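PDB 6VYE: 6-phosphogluconolactonase from Trypanosoma cruzi, which probably catalyses the hydrolysis of 6-phosphogluconolactone to 6-phosphogluconate, the second step of the oxidative pentose phosphate pathway. Local coordinates for residues V126-A131 and K203-T208; E184-R189 and T208-T213. All coordinates share one frame; numbering follows the deposited sequence.

In the fold
Along the chain from the N terminus, 126-131 comes first, at the start of helix 128-146; then the loop segment 184-189, leading into edge strand 191-194; then 203-208 and 208-213, which run through strand 206-209 into helix 211-215. Interaction 1 closes the longer loop, with 71 residues between its segments, and sets the helix start against the chain entering strand 206-209. Interaction 2 spans 18 residues, including edge strand 191-194, and ties the loop before that strand to the helix that follows its neighbour. The two closures cross in sequence, and their second segments share T208. Their centres lie about 16 Å apart, one near each end of strand 206-209.

Interaction 1 (V126-A131 and K203-T208); sequences VACNDA and KVWRVT. With PO4 (phosphate ion), chain D.
W205 lays one face of its indole against the first turn of helix 128-146. C128 CA stands 4.0 Å from the centroid of the six-membered ring and 20° off its normal, a CH-pi contact. From there the C128 side chain runs outward: CB reaches W205 CZ2 at 3.7 Å, and SG lies obliquely to the same ring, 4.5 Å from its centroid, as a sulfur-aromatic contact. A131, one turn on, brings its CB to 4.0 Å from W205 CE3, where a small methyl lets the helix approach closely. V126 completes the grip with CG1 against W205 CB; having CG1 anti to the backbone N (chi1 174°) carries that methyl to the root of the indole. V207 adds CG2 beside the carbonyl oxygen of A131.

Behind this layer, D130 OD2 accepts the backbone N-H of A127, the N-cap residue, at 2.9 Å through its anti lone pair. The bond is nearly straight (168°) and fastens the helix start that W205 covers. F195 packs edge-to-face with W205, and V193 touches both W205 and A131.

R206 leaves the strand on the side away from the helix, and its guanidinium hydrogen-bonds a phosphate ion, probably from the crystallisation liquor: NH2 to O4 (2.6 Å) and NH1 to O1 (2.9 Å). S176 OG and P202 O also bond NH1 and NH2, helping fix the guanidinium's rotation. Dispersion thus dominates the helix side and probably charge the other, where R206, R85 and H173 surround the ion, consistent with holding a substrate phosphate.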
loop_
_atom_site.group_PDB
_atom_site.type_symbol
_atom_site.label_atom_id
_atom_site.label_comp_id
_atom_site.label_asym_id
_atom_site.label_seq_id
_atom_site.Cartn_x
_atom_site.Cartn_y
_atom_site.Cartn_z
ATOM N N VAL A 126 -2.861 -21.660 9.661
ATOM C CA VAL A 126 -2.583 -21.124 8.296
ATOM C C VAL A 126 -1.115 -21.397 7.980
ATOM O O VAL A 126 -0.272 -21.086 8.823
ATOM C CB VAL A 126 -2.907 -19.624 8.181
ATOM C CG1 VAL A 126 -2.480 -19.055 6.831
ATOM C CG2 VAL A 126 -4.385 -19.360 8.413
ATOM N N ALA A 127 -0.844 -21.995 6.822
ATOM C CA ALA A 127 0.515 -22.288 6.323
ATOM C C ALA A 127 0.709 -21.576 4.981
ATOM O O ALA A 127 -0.289 -21.000 4.440
ATOM C CB ALA A 127 0.720 -23.785 6.195
ATOM N N CYS A 128 1.940 -21.636 4.464
ATOM C CA CYS A 128 2.379 -20.984 3.204
ATOM C C CYS A 128 1.403 -21.297 2.060
ATOM O O CYS A 128 1.053 -20.351 1.324
ATOM C CB CYS A 128 3.784 -21.413 2.809
ATOM S SG CYS A 128 4.441 -20.438 1.434
ATOM N N ASN A 129 0.966 -22.552 1.925
ATOM C CA ASN A 129 0.148 -23.014 0.771
ATOM C C ASN A 129 -1.244 -22.378 0.828
ATOM O O ASN A 129 -1.799 -22.142 -0.253
ATOM C CB ASN A 129 0.021 -24.536 0.680
ATOM C CG ASN A 129 -0.502 -24.968 -0.674
ATOM O OD1 ASN A 129 0.172 -24.785 -1.687
ATOM N ND2 ASN A 129 -1.717 -25.502 -0.715
ATOM N N ASP A 130 -1.768 -22.134 2.033
ATOM C CA ASP A 130 -3.039 -21.407 2.281
ATOM C C ASP A 130 -2.901 -19.951 1.815
ATOM O O ASP A 130 -3.799 -19.462 1.114
ATOM C CB ASP A 130 -3.406 -21.377 3.765
ATOM C CG ASP A 130 -3.687 -22.750 4.354
ATOM O OD1 ASP A 130 -4.572 -23.440 3.833
ATOM O OD2 ASP A 130 -3.004 -23.118 5.320
ATOM N N ALA A 131 -1.828 -19.279 2.235
ATOM C CA ALA A 131 -1.504 -17.893 1.845
ATOM C C ALA A 131 -1.394 -17.822 0.317
ATOM O O ALA A 131 -1.963 -16.889 -0.278
ATOM C CB ALA A 131 -0.231 -17.453 2.527
ATOM N N LYS A 203 2.574 -12.115 14.021
ATOM C CA LYS A 203 3.194 -13.321 13.432
ATOM C C LYS A 203 2.132 -14.138 12.714
ATOM O O LYS A 203 1.813 -15.254 13.170
ATOM C CB LYS A 203 3.855 -14.152 14.535
ATOM C CG LYS A 203 4.917 -13.397 15.306
ATOM C CD LYS A 203 6.008 -12.863 14.435
ATOM C CE LYS A 203 7.197 -12.385 15.244
ATOM N NZ LYS A 203 8.284 -11.894 14.363
ATOM N N VAL A 204 1.615 -13.584 11.622
ATOM C CA VAL A 204 0.615 -14.234 10.739
ATOM C C VAL A 204 1.089 -14.077 9.293
ATOM O O VAL A 204 1.797 -13.082 8.974
ATOM C CB VAL A 204 -0.792 -13.645 10.958
ATOM C CG1 VAL A 204 -1.319 -13.963 12.354
ATOM C CG2 VAL A 204 -0.827 -12.140 10.707
ATOM N N TRP A 205 0.727 -15.046 8.466
ATOM C CA TRP A 205 0.926 -15.007 7.010
ATOM C C TRP A 205 0.178 -13.794 6.446
ATOM O O TRP A 205 -0.897 -13.418 7.019
ATOM C CB TRP A 205 0.459 -16.327 6.407
ATOM C CG TRP A 205 1.528 -17.375 6.448
ATOM C CD1 TRP A 205 1.624 -18.441 7.295
ATOM C CD2 TRP A 205 2.676 -17.434 5.590
ATOM N NE1 TRP A 205 2.760 -19.154 7.022
ATOM C CE2 TRP A 205 3.423 -18.568 5.980
ATOM C CE3 TRP A 205 3.149 -16.641 4.543
ATOM C CZ2 TRP A 205 4.622 -18.921 5.361
ATOM C CZ3 TRP A 205 4.334 -16.990 3.931
ATOM C CH2 TRP A 205 5.060 -18.112 4.335
ATOM N N ARG A 206 0.711 -13.181 5.394
ATOM C CA ARG A 206 0.029 -12.050 4.730
ATOM C C ARG A 206 0.002 -12.306 3.236
ATOM O O ARG A 206 0.902 -13.031 2.719
ATOM C CB ARG A 206 0.718 -10.726 5.014
ATOM C CG ARG A 206 0.663 -10.333 6.484
ATOM C CD ARG A 206 1.995 -10.550 7.111
ATOM N NE ARG A 206 2.044 -10.050 8.464
ATOM C CZ ARG A 206 2.407 -8.837 8.822
ATOM N NH1 ARG A 206 2.664 -7.917 7.912
ATOM N NH2 ARG A 206 2.443 -8.518 10.110
ATOM N N VAL A 207 -1.069 -11.824 2.613
ATOM C CA VAL A 207 -1.161 -11.696 1.140
ATOM C C VAL A 207 -0.738 -10.255 0.877
ATOM O O VAL A 207 -1.098 -9.417 1.700
ATOM C CB VAL A 207 -2.591 -12.007 0.656
ATOM C CG1 VAL A 207 -2.744 -11.760 -0.831
ATOM C CG2 VAL A 207 -2.972 -13.437 1.015
ATOM N N THR A 208 0.041 -10.008 -0.168
ATOM C CA THR A 208 0.637 -8.688 -0.437
ATOM C C THR A 208 0.728 -8.499 -1.944
ATOM O O THR A 208 0.975 -9.488 -2.673
ATOM C CB THR A 208 2.004 -8.507 0.264
ATOM O OG1 THR A 208 2.474 -7.180 0.040
ATOM C CG2 THR A 208 3.075 -9.473 -0.194
HETATM P P PO4 D . 3.208 -4.811 9.544
HETATM O O1 PO4 D . 3.285 -5.089 8.015
HETATM O O2 PO4 D . 2.559 -3.484 9.778
HETATM O O3 PO4 D . 4.586 -4.735 10.159
HETATM O O4 PO4 D . 2.437 -5.950 10.200
#

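Interaction 2 (E184-R189 and T208-T213); sequences ESEMHR and TLTPIT
T210, just before helix 211-215, meets R189 and E186 of the loop 184-189. Its CB lies 3.7 Å from the carbonyl oxygen of E186. From CB, OG1 sits between the backbone N and the carbonyl carbon (chi1 60°), which directs it to R189 O: a 2.7 Å hydrogen bond in the carbonyl plane, on a lone pair. The other branch, CG2, packs 3.7 Å from E186 CG, the two side chains lying side by side. Threonine suits this N-cap position by offering the loop a donor and a methyl from one CB.

E186 folds its carboxylate back over its own loop. OE2 accepts H188 N at 2.8 Å through its anti lone pair and R189 N from above the carboxylate plane, consistent with holding the turn. P211 suits the first turn, where its missing N-H costs no helical bond; its CB meets M187 CE, while M187 SD rests 3.9 Å from I212 CB. The R189 guanidinium forms a salt bridge with E139 of helix 128-146.

One hydroxyl bond amid apolar contacts joins the segments. E186 O, buried without a hydrogen-bond partner, lies against P211 CD and T210 CB, 3.7 Å from I212 N; the helix's amino end may partly offset its burial.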
loop_
_atom_site.group_PDB
_atom_site.type_symbol
_atom_site.label_atom_id
_atom_site.label_comp_id
_atom_site.label_asym_id
_atom_site.label_seq_id
_atom_site.Cartn_x
_atom_site.Cartn_y
_atom_site.Cartn_z
ATOM N N GLU A 184 9.635 -10.729 -1.872
ATOM C CA GLU A 184 10.792 -9.809 -1.722
ATOM C C GLU A 184 11.189 -9.201 -3.068
ATOM O O GLU A 184 11.370 -7.970 -3.089
ATOM C CB GLU A 184 12.027 -10.499 -1.150
ATOM C CG GLU A 184 13.266 -9.603 -1.149
ATOM C CD GLU A 184 14.526 -10.270 -0.608
ATOM O OE1 GLU A 184 14.402 -11.284 0.078
ATOM O OE2 GLU A 184 15.625 -9.765 -0.871
ATOM N N SER A 185 11.339 -10.010 -4.128
ATOM C CA SER A 185 11.818 -9.573 -5.471
ATOM C C SER A 185 10.831 -9.978 -6.579
ATOM O O SER A 185 11.270 -10.092 -7.747
ATOM C CB SER A 185 13.196 -10.158 -5.772
ATOM O OG SER A 185 13.955 -10.327 -4.586
ATOM N N GLU A 186 9.571 -10.272 -6.244
ATOM C CA GLU A 186 8.650 -10.944 -7.205
ATOM C C GLU A 186 8.331 -9.967 -8.342
ATOM O O GLU A 186 7.787 -8.858 -8.047
ATOM C CB GLU A 186 7.402 -11.461 -6.500
ATOM C CG GLU A 186 6.372 -12.042 -7.454
ATOM C CD GLU A 186 6.811 -13.231 -8.306
ATOM O OE1 GLU A 186 6.795 -14.365 -7.779
ATOM O OE2 GLU A 186 7.058 -13.044 -9.523
ATOM N N MET A 187 8.699 -10.325 -9.575
ATOM C CA MET A 187 8.579 -9.406 -10.745
ATOM C C MET A 187 7.645 -9.980 -11.817
ATOM O O MET A 187 7.515 -9.317 -12.845
ATOM C CB MET A 187 9.936 -9.065 -11.378
ATOM C CG MET A 187 10.793 -8.077 -10.560
ATOM S SD MET A 187 10.052 -6.504 -9.916
ATOM C CE MET A 187 11.183 -6.196 -8.553
ATOM N N HIS A 188 6.966 -11.103 -11.590
ATOM C CA HIS A 188 6.002 -11.660 -12.582
ATOM C C HIS A 188 4.571 -11.646 -12.025
ATOM O O HIS A 188 3.709 -11.046 -12.689
ATOM C CB HIS A 188 6.566 -12.975 -13.128
ATOM C CG HIS A 188 7.823 -12.693 -13.890
ATOM N ND1 HIS A 188 7.804 -12.086 -15.147
ATOM C CD2 HIS A 188 9.127 -12.792 -13.536
ATOM C CE1 HIS A 188 9.046 -11.893 -15.552
ATOM N NE2 HIS A 188 9.877 -12.319 -14.580
ATOM N N ARG A 189 4.349 -12.167 -10.818
ATOM C CA ARG A 189 3.019 -12.228 -10.159
ATOM C C ARG A 189 2.630 -10.825 -9.643
ATOM O O ARG A 189 3.508 -10.102 -9.143
ATOM C CB ARG A 189 3.044 -13.195 -8.968
ATOM C CG ARG A 189 3.570 -14.601 -9.207
ATOM C CD ARG A 189 3.046 -15.325 -10.425
ATOM N NE ARG A 189 1.693 -14.943 -10.793
ATOM C CZ ARG A 189 1.170 -15.095 -12.013
ATOM N NH1 ARG A 189 1.876 -15.652 -12.988
ATOM N NH2 ARG A 189 -0.071 -14.693 -12.256
ATOM N N THR A 208 0.041 -10.008 -0.168
ATOM C CA THR A 208 0.637 -8.688 -0.437
ATOM C C THR A 208 0.728 -8.499 -1.944
ATOM O O THR A 208 0.975 -9.488 -2.673
ATOM C CB THR A 208 2.004 -8.507 0.264
ATOM O OG1 THR A 208 2.474 -7.180 0.040
ATOM C CG2 THR A 208 3.075 -9.473 -0.194
ATOM N N LEU A 209 0.575 -7.254 -2.367
ATOM C CA LEU A 209 0.980 -6.807 -3.706
ATOM C C LEU A 209 2.504 -6.885 -3.761
ATOM O O LEU A 209 3.196 -6.795 -2.686
ATOM C CB LEU A 209 0.492 -5.379 -3.989
ATOM C CG LEU A 209 -1.027 -5.165 -3.964
ATOM C CD1 LEU A 209 -1.321 -3.709 -4.328
ATOM C CD2 LEU A 209 -1.781 -6.123 -4.887
ATOM N N THR A 210 2.991 -7.061 -4.984
ATOM C CA THR A 210 4.411 -7.322 -5.252
ATOM C C THR A 210 5.068 -6.009 -5.650
ATOM O O THR A 210 4.399 -5.030 -5.997
ATOM C CB THR A 210 4.518 -8.414 -6.318
ATOM O OG1 THR A 210 3.854 -7.945 -7.498
ATOM C CG2 THR A 210 3.930 -9.714 -5.822
ATOM N N PRO A 211 6.408 -5.958 -5.645
ATOM C CA PRO A 211 7.104 -4.793 -6.198
ATOM C C PRO A 211 6.647 -4.465 -7.633
ATOM O O PRO A 211 6.393 -3.314 -7.920
ATOM C CB PRO A 211 8.587 -5.185 -6.048
ATOM C CG PRO A 211 8.593 -6.139 -4.882
ATOM C CD PRO A 211 7.316 -6.952 -5.056
ATOM N N ILE A 212 6.538 -5.441 -8.533
ATOM C CA ILE A 212 6.219 -5.142 -9.965
ATOM C C ILE A 212 4.859 -4.412 -10.033
ATOM O O ILE A 212 4.722 -3.513 -10.840
ATOM C CB ILE A 212 6.290 -6.383 -10.873
ATOM C CG1 ILE A 212 6.205 -6.019 -12.357
ATOM C CG2 ILE A 212 5.241 -7.416 -10.519
ATOM C CD1 ILE A 212 7.270 -4.999 -12.819
ATOM N N THR A 213 3.916 -4.742 -9.171
ATOM C CA THR A 213 2.589 -4.092 -9.133
ATOM C C THR A 213 2.716 -2.641 -8.690
ATOM O O THR A 213 2.082 -1.836 -9.315
ATOM C CB THR A 213 1.586 -4.800 -8.222
ATOM O OG1 THR A 213 1.461 -6.144 -8.674
ATOM C CG2 THR A 213 0.231 -4.127 -8.282
#